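Local coordinates for protein endo-alpha-(1->5)-L-arabinanase (Bacillus licheniformis, PDB 6B7K) that binds calcium within a five-bladed beta-propeller and probably hydrolyses internal (1->5)-alpha-arabinofuranosidic linkages in arabinans, at residues W33-T38 and R53-A58; Y202-V207 and L291-Q296; K214-T219 and R256-G261. All blocks are in the same frame, centred on the assembly; numbering follows the deposited sequence.

Interaction 1 of 3, residues W33-T38 and R53-A58; sequences WYTFGT and RNWSAA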
loop_
_atom_site.group_PDB
_atom_site.type_symbol
_atom_site.label_atom_id
_atom_site.label_comp_id
_atom_site.label_asym_id
_atom_site.label_seq_id
_atom_site.Cartn_x
_atom_site.Cartn_y
_atom_site.Cartn_z
ATOM N N TRP A 33 2.229 -8.347 16.018
ATOM C CA TRP A 33 2.117 -7.904 14.638
ATOM C C TRP A 33 0.704 -7.404 14.372
ATOM O O TRP A 33 -0.272 -7.960 14.884
ATOM C CB TRP A 33 2.447 -9.044 13.670
ATOM C CG TRP A 33 3.765 -9.729 13.895
ATOM C CD1 TRP A 33 4.041 -10.694 14.819
ATOM C CD2 TRP A 33 4.974 -9.526 13.155
ATOM N NE1 TRP A 33 5.351 -11.095 14.711
ATOM C CE2 TRP A 33 5.945 -10.393 13.695
ATOM C CE3 TRP A 33 5.332 -8.691 12.094
ATOM C CZ2 TRP A 33 7.248 -10.450 13.209
ATOM C CZ3 TRP A 33 6.626 -8.747 11.614
ATOM C CH2 TRP A 33 7.570 -9.619 12.173
ATOM N N TYR A 34 0.596 -6.350 13.565
ATOM C CA TYR A 34 -0.694 -5.817 13.141
ATOM C C TYR A 34 -0.677 -5.642 11.632
ATOM O O TYR A 34 0.184 -4.937 11.095
ATOM C CB TYR A 34 -1.010 -4.483 13.828
ATOM C CG TYR A 34 -1.286 -4.594 15.310
ATOM C CD1 TYR A 34 -2.529 -5.007 15.774
ATOM C CD2 TYR A 34 -0.308 -4.279 16.245
ATOM C CE1 TYR A 34 -2.788 -5.110 17.128
ATOM C CE2 TYR A 34 -0.558 -4.376 17.602
ATOM C CZ TYR A 34 -1.799 -4.794 18.039
ATOM O OH TYR A 34 -2.048 -4.893 19.390
ATOM N N THR A 35 -1.622 -6.283 10.953
ATOM C CA THR A 35 -1.827 -6.098 9.525
ATOM C C THR A 35 -3.100 -5.288 9.320
ATOM O O THR A 35 -4.191 -5.733 9.693
ATOM C CB THR A 35 -1.922 -7.435 8.792
ATOM O OG1 THR A 35 -0.671 -8.128 8.878
ATOM C CG2 THR A 35 -2.261 -7.209 7.326
ATOM N N PHE A 36 -2.953 -4.093 8.756
ATOM C CA PHE A 36 -4.090 -3.276 8.358
ATOM C C PHE A 36 -4.451 -3.601 6.914
ATOM O O PHE A 36 -3.567 -3.708 6.058
ATOM C CB PHE A 36 -3.769 -1.788 8.507
ATOM C CG PHE A 36 -3.688 -1.318 9.936
ATOM C CD1 PHE A 36 -2.597 -1.637 10.728
ATOM C CD2 PHE A 36 -4.698 -0.543 10.482
ATOM C CE1 PHE A 36 -2.519 -1.200 12.040
ATOM C CE2 PHE A 36 -4.627 -0.103 11.793
ATOM C CZ PHE A 36 -3.536 -0.432 12.572
ATOM N N GLY A 37 -5.747 -3.762 6.647
ATOM C CA GLY A 37 -6.199 -4.136 5.325
ATOM C C GLY A 37 -7.502 -3.450 4.974
ATOM O O GLY A 37 -8.107 -2.757 5.796
ATOM N N THR A 38 -7.914 -3.643 3.722
ATOM C CA THR A 38 -9.209 -3.155 3.270
ATOM C C THR A 38 -10.312 -3.751 4.133
ATOM O O THR A 38 -10.308 -4.950 4.427
ATOM C CB THR A 38 -9.423 -3.513 1.799
ATOM O OG1 THR A 38 -8.471 -2.808 0.994
ATOM C CG2 THR A 38 -10.827 -3.143 1.350
ATOM N N ARG A 53 2.640 -16.117 12.390
ATOM C CA ARG A 53 2.056 -17.188 11.595
ATOM C C ARG A 53 0.581 -17.423 11.876
ATOM O O ARG A 53 -0.145 -17.834 10.969
ATOM C CB ARG A 53 2.819 -18.498 11.827
ATOM N N ASN A 54 0.121 -17.178 13.100
ATOM C CA ASN A 54 -1.280 -17.345 13.472
ATOM C C ASN A 54 -1.913 -15.973 13.657
ATOM O O ASN A 54 -1.486 -15.202 14.522
ATOM C CB ASN A 54 -1.413 -18.170 14.752
ATOM C CG ASN A 54 -1.438 -19.662 14.486
ATOM O OD1 ASN A 54 -2.503 -20.256 14.311
ATOM N ND2 ASN A 54 -0.262 -20.278 14.456
ATOM N N TRP A 55 -2.936 -15.678 12.859
ATOM C CA TRP A 55 -3.592 -14.381 12.886
ATOM C C TRP A 55 -5.028 -14.516 13.374
ATOM O O TRP A 55 -5.697 -15.524 13.132
ATOM C CB TRP A 55 -3.562 -13.726 11.500
ATOM C CG TRP A 55 -2.169 -13.386 11.047
ATOM C CD1 TRP A 55 -1.281 -14.218 10.434
ATOM C CD2 TRP A 55 -1.502 -12.123 11.183
ATOM N NE1 TRP A 55 -0.104 -13.557 10.177
ATOM C CE2 TRP A 55 -0.214 -12.269 10.630
ATOM C CE3 TRP A 55 -1.869 -10.885 11.718
ATOM C CZ2 TRP A 55 0.706 -11.224 10.594
ATOM C CZ3 TRP A 55 -0.951 -9.850 11.685
ATOM C CH2 TRP A 55 0.320 -10.026 11.124
ATOM N N SER A 56 -5.490 -13.483 14.075
ATOM C CA SER A 56 -6.838 -13.448 14.620
ATOM C C SER A 56 -7.423 -12.064 14.385
ATOM O O SER A 56 -6.698 -11.085 14.198
ATOM C CB SER A 56 -6.855 -13.789 16.115
ATOM O OG SER A 56 -6.182 -12.790 16.860
ATOM N N ALA A 57 -8.752 -11.993 14.399
ATOM C CA ALA A 57 -9.434 -10.739 14.114
ATOM C C ALA A 57 -9.167 -9.716 15.210
ATOM O O ALA A 57 -8.919 -10.058 16.368
ATOM C CB ALA A 57 -10.939 -10.971 13.966
ATOM N N ALA A 58 -9.206 -8.448 14.826
ATOM C CA ALA A 58 -8.989 -7.318 15.712
ATOM C C ALA A 58 -10.046 -6.265 15.429
ATOM O O ALA A 58 -10.666 -6.272 14.359
ATOM C CB ALA A 58 -7.584 -6.729 15.521
#
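Trp-55 and Thr-35 meet across a strand that separates them, with the outer carbons of the indole's six-membered ring, CH2 and CZ3, nearest the threonine. CH2 lies 3.1 Å from Thr-35 OG1 and CZ3 lies 3.9 Å from Thr-35 CB, the two side chains crossing at about a right angle. The hydroxyl approaches the ring obliquely, and no hydrogen bond joins the pair. The same CH2 atom packs 3.5 Å from Trp-33 CB, so one corner of the indole sits between two side chains that leave strand 33-38 on the same side. Between them, Tyr-34 offers its backbone: Tyr-34 C faces the edge of the indole, 4.2 Å from Trp-55 CZ3, while the tyrosine side chain departs in the other direction.

Torsions set this up. Trp-55 CG stands anti to its carbonyl carbon (chi1 -65°), which carries the ring from its strand over to strand 33-38. Trp-33 meets it chiefly through CB; its ring turns outward to a cation-pi contact with Lys-28 and an edge-to-face one with Trp-13. Trp-55 NE1 has a weak hydrogen bond to Gly-52 O.

The two strand axes approach to 9.1 Å at 59°, a sign of strong twist within one propeller blade. Strand 44-49 runs between them, pairing with strand 32-38 and brushing Trp-55 through Ser-49, while on the other flank strand 25-29 brings Ile-26 against both Thr-35 and Trp-55.

Interaction 2 of 3, residues Y202-V207 and L291-Q296; sequences YYYLFV and LYWDSQ
Strand 202-207 and the end of strand 284-293 stand well apart, with CA atoms 11.3 Å from each other at Tyr-204 and Trp-293, and no hydrogen bond passes between the two segments. They belong to neighbouring blades of a five-bladed beta-propeller, and such blades pack face against face through side chains that fill the gap.

The central element is a T-shaped (edge-to-face) pair. Trp-293 directs the edge of its six-membered ring at the face of Tyr-204, the planes inclined at 61° and the centroids 5.0 Å apart. One atom makes the approach: Trp-293 CZ3 hangs 3.8 Å above the centre of the tyrosine ring, at nearly equal range from all its carbons. The tryptophan is held from its other end, where NE1 donates to Asn-268 O, and its ring also takes a cation-pi contact from Lys-199.

Two residues on from Tyr-204, and two back from Trp-293, an aromatic ring meets an aliphatic side chain. Phe-206 and Leu-291 come from opposite directions, and the phenyl CZ meets Leu-291 CD2 at 3.9 Å; with CG anti to the backbone N (chi1 -165°), the leucine extends this methyl toward the ring. Pro-299 touches all four of these side chains.

Beyond Trp-293 the chain bends in an Asx turn: Gln-296 N donates to Asp-294 OD1 at 3.0 Å, reaching the oxygen from above the carboxylate plane.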
loop_
_atom_site.group_PDB
_atom_site.type_symbol
_atom_site.label_atom_id
_atom_site.label_comp_id
_atom_site.label_asym_id
_atom_site.label_seq_id
_atom_site.Cartn_x
_atom_site.Cartn_y
_atom_site.Cartn_z
ATOM N N TYR A 202 19.861 4.020 -2.179
ATOM C CA TYR A 202 18.836 3.932 -3.210
ATOM C C TYR A 202 17.448 3.887 -2.587
ATOM O O TYR A 202 17.249 3.290 -1.524
ATOM C CB TYR A 202 19.038 2.696 -4.094
ATOM C CG TYR A 202 20.147 2.839 -5.107
ATOM C CD1 TYR A 202 19.985 3.638 -6.234
ATOM C CD2 TYR A 202 21.352 2.170 -4.947
ATOM C CE1 TYR A 202 20.998 3.772 -7.169
ATOM C CE2 TYR A 202 22.371 2.296 -5.879
ATOM C CZ TYR A 202 22.187 3.098 -6.987
ATOM O OH TYR A 202 23.198 3.227 -7.912
ATOM N N TYR A 203 16.493 4.526 -3.261
ATOM C CA TYR A 203 15.077 4.402 -2.943
ATOM C C TYR A 203 14.474 3.327 -3.837
ATOM O O TYR A 203 14.703 3.328 -5.051
ATOM C CB TYR A 203 14.345 5.731 -3.145
ATOM C CG TYR A 203 14.777 6.840 -2.210
ATOM C CD1 TYR A 203 14.211 6.970 -0.947
ATOM C CD2 TYR A 203 15.741 7.764 -2.593
ATOM C CE1 TYR A 203 14.597 7.986 -0.089
ATOM C CE2 TYR A 203 16.134 8.782 -1.742
ATOM C CZ TYR A 203 15.561 8.889 -0.492
ATOM O OH TYR A 203 15.951 9.901 0.356
ATOM N N TYR A 204 13.711 2.410 -3.243
ATOM C CA TYR A 204 13.139 1.270 -3.957
ATOM C C TYR A 204 11.622 1.402 -3.988
ATOM O O TYR A 204 10.956 1.225 -2.963
ATOM C CB TYR A 204 13.555 -0.049 -3.311
ATOM C CG TYR A 204 15.030 -0.336 -3.427
ATOM C CD1 TYR A 204 15.930 0.185 -2.510
ATOM C CD2 TYR A 204 15.526 -1.123 -4.458
ATOM C CE1 TYR A 204 17.282 -0.070 -2.613
ATOM C CE2 TYR A 204 16.875 -1.384 -4.571
ATOM C CZ TYR A 204 17.748 -0.855 -3.646
ATOM O OH TYR A 204 19.096 -1.110 -3.748
ATOM N N LEU A 205 11.079 1.696 -5.165
ATOM C CA LEU A 205 9.635 1.795 -5.352
ATOM C C LEU A 205 9.098 0.434 -5.783
ATOM O O LEU A 205 9.409 -0.045 -6.879
ATOM C CB LEU A 205 9.296 2.866 -6.386
ATOM C CG LEU A 205 7.855 2.856 -6.901
ATOM C CD1 LEU A 205 6.870 3.079 -5.759
ATOM C CD2 LEU A 205 7.657 3.887 -8.000
ATOM N N PHE A 206 8.301 -0.191 -4.918
ATOM C CA PHE A 206 7.544 -1.380 -5.286
ATOM C C PHE A 206 6.165 -0.959 -5.772
ATOM O O PHE A 206 5.599 0.021 -5.282
ATOM C CB PHE A 206 7.399 -2.337 -4.101
ATOM C CG PHE A 206 8.703 -2.818 -3.533
ATOM C CD1 PHE A 206 9.431 -2.026 -2.660
ATOM C CD2 PHE A 206 9.186 -4.074 -3.850
ATOM C CE1 PHE A 206 10.625 -2.473 -2.127
ATOM C CE2 PHE A 206 10.380 -4.526 -3.322
ATOM C CZ PHE A 206 11.100 -3.724 -2.459
ATOM N N VAL A 207 5.630 -1.698 -6.745
ATOM C CA VAL A 207 4.303 -1.436 -7.293
ATOM C C VAL A 207 3.628 -2.765 -7.609
ATOM O O VAL A 207 4.246 -3.830 -7.572
ATOM C CB VAL A 207 4.338 -0.554 -8.564
ATOM C CG1 VAL A 207 4.844 0.854 -8.255
ATOM C CG2 VAL A 207 5.178 -1.211 -9.639
ATOM N N LEU A 291 12.324 -10.251 3.368
ATOM C CA LEU A 291 12.880 -9.674 2.151
ATOM C C LEU A 291 14.390 -9.538 2.281
ATOM O O LEU A 291 14.890 -9.010 3.279
ATOM C CB LEU A 291 12.251 -8.311 1.861
ATOM C CG LEU A 291 12.487 -7.803 0.437
ATOM C CD1 LEU A 291 11.829 -8.739 -0.563
ATOM C CD2 LEU A 291 11.976 -6.386 0.266
ATOM N N TYR A 292 15.113 -10.013 1.272
ATOM C CA TYR A 292 16.565 -9.933 1.235
ATOM C C TYR A 292 16.997 -9.064 0.061
ATOM O O TYR A 292 16.173 -8.541 -0.694
ATOM C CB TYR A 292 17.185 -11.330 1.148
ATOM C CG TYR A 292 16.731 -12.237 2.263
ATOM C CD1 TYR A 292 17.340 -12.195 3.510
ATOM C CD2 TYR A 292 15.681 -13.125 2.073
ATOM C CE1 TYR A 292 16.922 -13.018 4.535
ATOM C CE2 TYR A 292 15.255 -13.951 3.090
ATOM C CZ TYR A 292 15.877 -13.896 4.320
ATOM O OH TYR A 292 15.448 -14.721 5.333
ATOM N N TRP A 293 18.310 -8.902 -0.079
ATOM C CA TRP A 293 18.878 -8.031 -1.097
ATOM C C TRP A 293 20.131 -8.687 -1.660
ATOM O O TRP A 293 20.994 -9.136 -0.898
ATOM C CB TRP A 293 19.191 -6.645 -0.517
ATOM C CG TRP A 293 18.077 -6.097 0.345
ATOM C CD1 TRP A 293 17.805 -6.433 1.640
ATOM C CD2 TRP A 293 17.090 -5.126 -0.029
ATOM N NE1 TRP A 293 16.714 -5.736 2.093
ATOM C CE2 TRP A 293 16.254 -4.926 1.088
ATOM C CE3 TRP A 293 16.831 -4.406 -1.200
ATOM C CZ2 TRP A 293 15.183 -4.034 1.073
ATOM C CZ3 TRP A 293 15.767 -3.519 -1.212
ATOM C CH2 TRP A 293 14.955 -3.343 -0.085
ATOM N N ASP A 294 20.226 -8.748 -2.989
ATOM C CA ASP A 294 21.309 -9.481 -3.636
ATOM C C ASP A 294 22.624 -8.710 -3.573
ATOM O O ASP A 294 22.757 -7.758 -2.796
ATOM C CB ASP A 294 20.945 -9.811 -5.090
ATOM C CG ASP A 294 20.626 -8.576 -5.924
ATOM O OD1 ASP A 294 20.934 -7.444 -5.493
ATOM O OD2 ASP A 294 20.058 -8.743 -7.026
ATOM N N SER A 295 23.599 -9.115 -4.390
ATOM C CA SER A 295 24.899 -8.456 -4.379
ATOM C C SER A 295 24.833 -7.025 -4.897
ATOM O O SER A 295 25.732 -6.232 -4.598
ATOM C CB SER A 295 25.905 -9.260 -5.206
ATOM O OG SER A 295 26.126 -10.538 -4.637
ATOM N N GLN A 296 23.796 -6.676 -5.659
ATOM C CA GLN A 296 23.630 -5.329 -6.186
ATOM C C GLN A 296 22.618 -4.512 -5.397
ATOM O O GLN A 296 22.259 -3.411 -5.827
ATOM C CB GLN A 296 23.218 -5.375 -7.660
ATOM C CG GLN A 296 24.319 -5.799 -8.615
ATOM C CD GLN A 296 24.628 -7.277 -8.526
ATOM O OE1 GLN A 296 23.765 -8.085 -8.178
ATOM N NE2 GLN A 296 25.867 -7.641 -8.829
#

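Interaction 3 of 3, residues K214-T219 and R256-G261; sequences KGVDST and RWKGPG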
loop_
_atom_site.group_PDB
_atom_site.type_symbol
_atom_site.label_atom_id
_atom_site.label_comp_id
_atom_site.label_asym_id
_atom_site.label_seq_id
_atom_site.Cartn_x
_atom_site.Cartn_y
_atom_site.Cartn_z
ATOM N N LYS A 214 -9.860 -10.377 -9.741
ATOM C CA LYS A 214 -10.404 -11.518 -10.466
ATOM C C LYS A 214 -10.158 -12.844 -9.752
ATOM O O LYS A 214 -10.413 -13.903 -10.333
ATOM C CB LYS A 214 -9.837 -11.562 -11.886
ATOM N N GLY A 215 -9.669 -12.812 -8.515
ATOM C CA GLY A 215 -9.561 -14.038 -7.733
ATOM C C GLY A 215 -8.477 -14.958 -8.261
ATOM O O GLY A 215 -7.353 -14.528 -8.547
ATOM N N VAL A 216 -8.815 -16.247 -8.383
ATOM C CA VAL A 216 -7.886 -17.237 -8.929
ATOM C C VAL A 216 -7.363 -16.801 -10.290
ATOM O O VAL A 216 -6.205 -17.065 -10.635
ATOM C CB VAL A 216 -8.567 -18.620 -9.016
ATOM C CG1 VAL A 216 -7.690 -19.619 -9.761
ATOM C CG2 VAL A 216 -8.880 -19.146 -7.647
ATOM N N ASP A 217 -8.191 -16.119 -11.076
ATOM C CA ASP A 217 -7.852 -15.751 -12.443
ATOM C C ASP A 217 -7.230 -14.362 -12.566
ATOM O O ASP A 217 -6.997 -13.905 -13.687
ATOM C CB ASP A 217 -9.096 -15.832 -13.328
ATOM C CG ASP A 217 -9.324 -17.216 -13.883
ATOM O OD1 ASP A 217 -8.433 -18.077 -13.727
ATOM O OD2 ASP A 217 -10.396 -17.440 -14.479
ATOM N N SER A 218 -6.948 -13.688 -11.459
ATOM C CA SER A 218 -6.448 -12.324 -11.530
ATOM C C SER A 218 -4.981 -12.294 -11.940
ATOM O O SER A 218 -4.171 -13.099 -11.472
ATOM C CB SER A 218 -6.631 -11.616 -10.188
ATOM O OG SER A 218 -6.031 -12.343 -9.132
ATOM N N THR A 219 -4.646 -11.358 -12.825
ATOM C CA THR A 219 -3.265 -11.125 -13.245
ATOM C C THR A 219 -2.697 -10.016 -12.374
ATOM O O THR A 219 -2.913 -8.835 -12.639
ATOM C CB THR A 219 -3.199 -10.745 -14.718
ATOM O OG1 THR A 219 -3.897 -9.509 -14.921
ATOM C CG2 THR A 219 -3.842 -11.824 -15.590
ATOM N N ARG A 256 -0.128 -22.436 -6.318
ATOM C CA ARG A 256 -1.055 -22.284 -5.201
ATOM C C ARG A 256 -1.551 -20.846 -5.075
ATOM O O ARG A 256 -2.760 -20.597 -5.077
ATOM C CB ARG A 256 -0.384 -22.748 -3.900
ATOM C CG ARG A 256 -0.914 -22.077 -2.636
ATOM C CD ARG A 256 -1.839 -22.972 -1.827
ATOM N NE ARG A 256 -2.147 -22.360 -0.538
ATOM C CZ ARG A 256 -2.906 -22.917 0.400
ATOM N NH1 ARG A 256 -3.445 -24.110 0.197
ATOM N NH2 ARG A 256 -3.127 -22.280 1.542
ATOM N N TRP A 257 -0.630 -19.891 -4.973
ATOM C CA TRP A 257 -0.974 -18.488 -4.791
ATOM C C TRP A 257 -0.943 -17.789 -6.143
ATOM O O TRP A 257 0.089 -17.785 -6.822
ATOM C CB TRP A 257 -0.020 -17.819 -3.804
ATOM C CG TRP A 257 -0.022 -18.498 -2.477
ATOM C CD1 TRP A 257 0.951 -19.302 -1.966
ATOM C CD2 TRP A 257 -1.064 -18.456 -1.497
ATOM N NE1 TRP A 257 0.585 -19.757 -0.723
ATOM C CE2 TRP A 257 -0.649 -19.252 -0.412
ATOM C CE3 TRP A 257 -2.307 -17.822 -1.431
ATOM C CZ2 TRP A 257 -1.432 -19.426 0.729
ATOM C CZ3 TRP A 257 -3.080 -17.994 -0.301
ATOM C CH2 TRP A 257 -2.642 -18.790 0.765
ATOM N N LYS A 258 -2.073 -17.203 -6.528
ATOM C CA LYS A 258 -2.231 -16.574 -7.827
ATOM C C LYS A 258 -2.449 -15.078 -7.653
ATOM O O LYS A 258 -3.115 -14.644 -6.708
ATOM C CB LYS A 258 -3.402 -17.193 -8.593
ATOM C CG LYS A 258 -3.534 -18.695 -8.388
ATOM C CD LYS A 258 -4.124 -19.379 -9.608
ATOM C CE LYS A 258 -3.110 -19.470 -10.738
ATOM N NZ LYS A 258 -1.955 -20.337 -10.374
ATOM N N GLY A 259 -1.876 -14.302 -8.566
ATOM C CA GLY A 259 -2.000 -12.864 -8.555
ATOM C C GLY A 259 -1.628 -12.202 -7.240
ATOM O O GLY A 259 -2.482 -11.646 -6.543
ATOM N N PRO A 260 -0.349 -12.237 -6.876
ATOM C CA PRO A 260 0.090 -11.497 -5.689
ATOM C C PRO A 260 0.143 -10.007 -5.975
ATOM O O PRO A 260 0.406 -9.578 -7.101
ATOM C CB PRO A 260 1.492 -12.059 -5.415
ATOM C CG PRO A 260 1.618 -13.283 -6.287
ATOM C CD PRO A 260 0.754 -13.011 -7.468
ATOM N N GLY A 261 -0.106 -9.208 -4.947
ATOM C CA GLY A 261 -0.057 -7.774 -5.146
ATOM C C GLY A 261 -0.387 -7.003 -3.889
ATOM O O GLY A 261 -0.453 -7.555 -2.789
#
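Lys-258 and Val-216 cross obliquely, methyl against methylene. The contact is made by the middle of the lysine chain: CD packs 3.6 Å from Val-216 CG1 and lies 3.3 Å from Val-216 O. Lysine atoms CB to CE curve past the valine carbonyl oxygen, and CD alone reaches the methyl. Bends at chi3 and chi4 (74° and 65°) then fold the ammonium end back from the loop, and NZ is hydrogen-bonded to Asn-254 O. Val-216 turns CG1 to the lysine although its CB leaves the backbone on the far side, because CG1 stands anti to the backbone N (chi1 172°).

Ser-218 serves the loop more than the partner. Its OG donates to Gly-215 O at 2.6 Å, in the carbonyl plane and on a lone pair, and Ser-218 N donates to the same oxygen at 3.1 Å. Two bonds on one acceptor close the short 3-10 turn that presents Val-216. On segment 256-261 the backbone of Gly-259 meets this turn directly, its CA 3.6 Å from Ser-218 O; a positive phi at this glycine belongs to the corner where the chain changes direction. Tyr-276, on strand 270-277, also touches Ser-218.

No hydrogen bond crosses. This is packing between adjacent blades of the beta-propeller typical of family 43 glycosidases: the loop joining strands 202-209 and 221-227 of one blade rests on the first strand, 257-266, of the next.

Overall arrangement
The three contacts illustrate two levels of propeller packing: interaction 1 ties strands within one blade, whereas interactions 2 and 3 both join the blade that begins with strand 191-199 to the one that begins with strand 257-266. Interactions 2 and 3 come within about 6 Å at their nearest atoms, with centres 23 Å apart; interaction 1 stays about 10 Å from either at nearest atoms. Each sends one side chain to within 7 to 9 Å of a residue of the central site. Side chain to side chain, Phe-206 is about 7 Å from the calcium ligand Asp-264, Thr-35 about 9 Å from Asp-23, the predicted proton acceptor, and Ser-218 about 9 Å from Glu-192, the predicted proton donor.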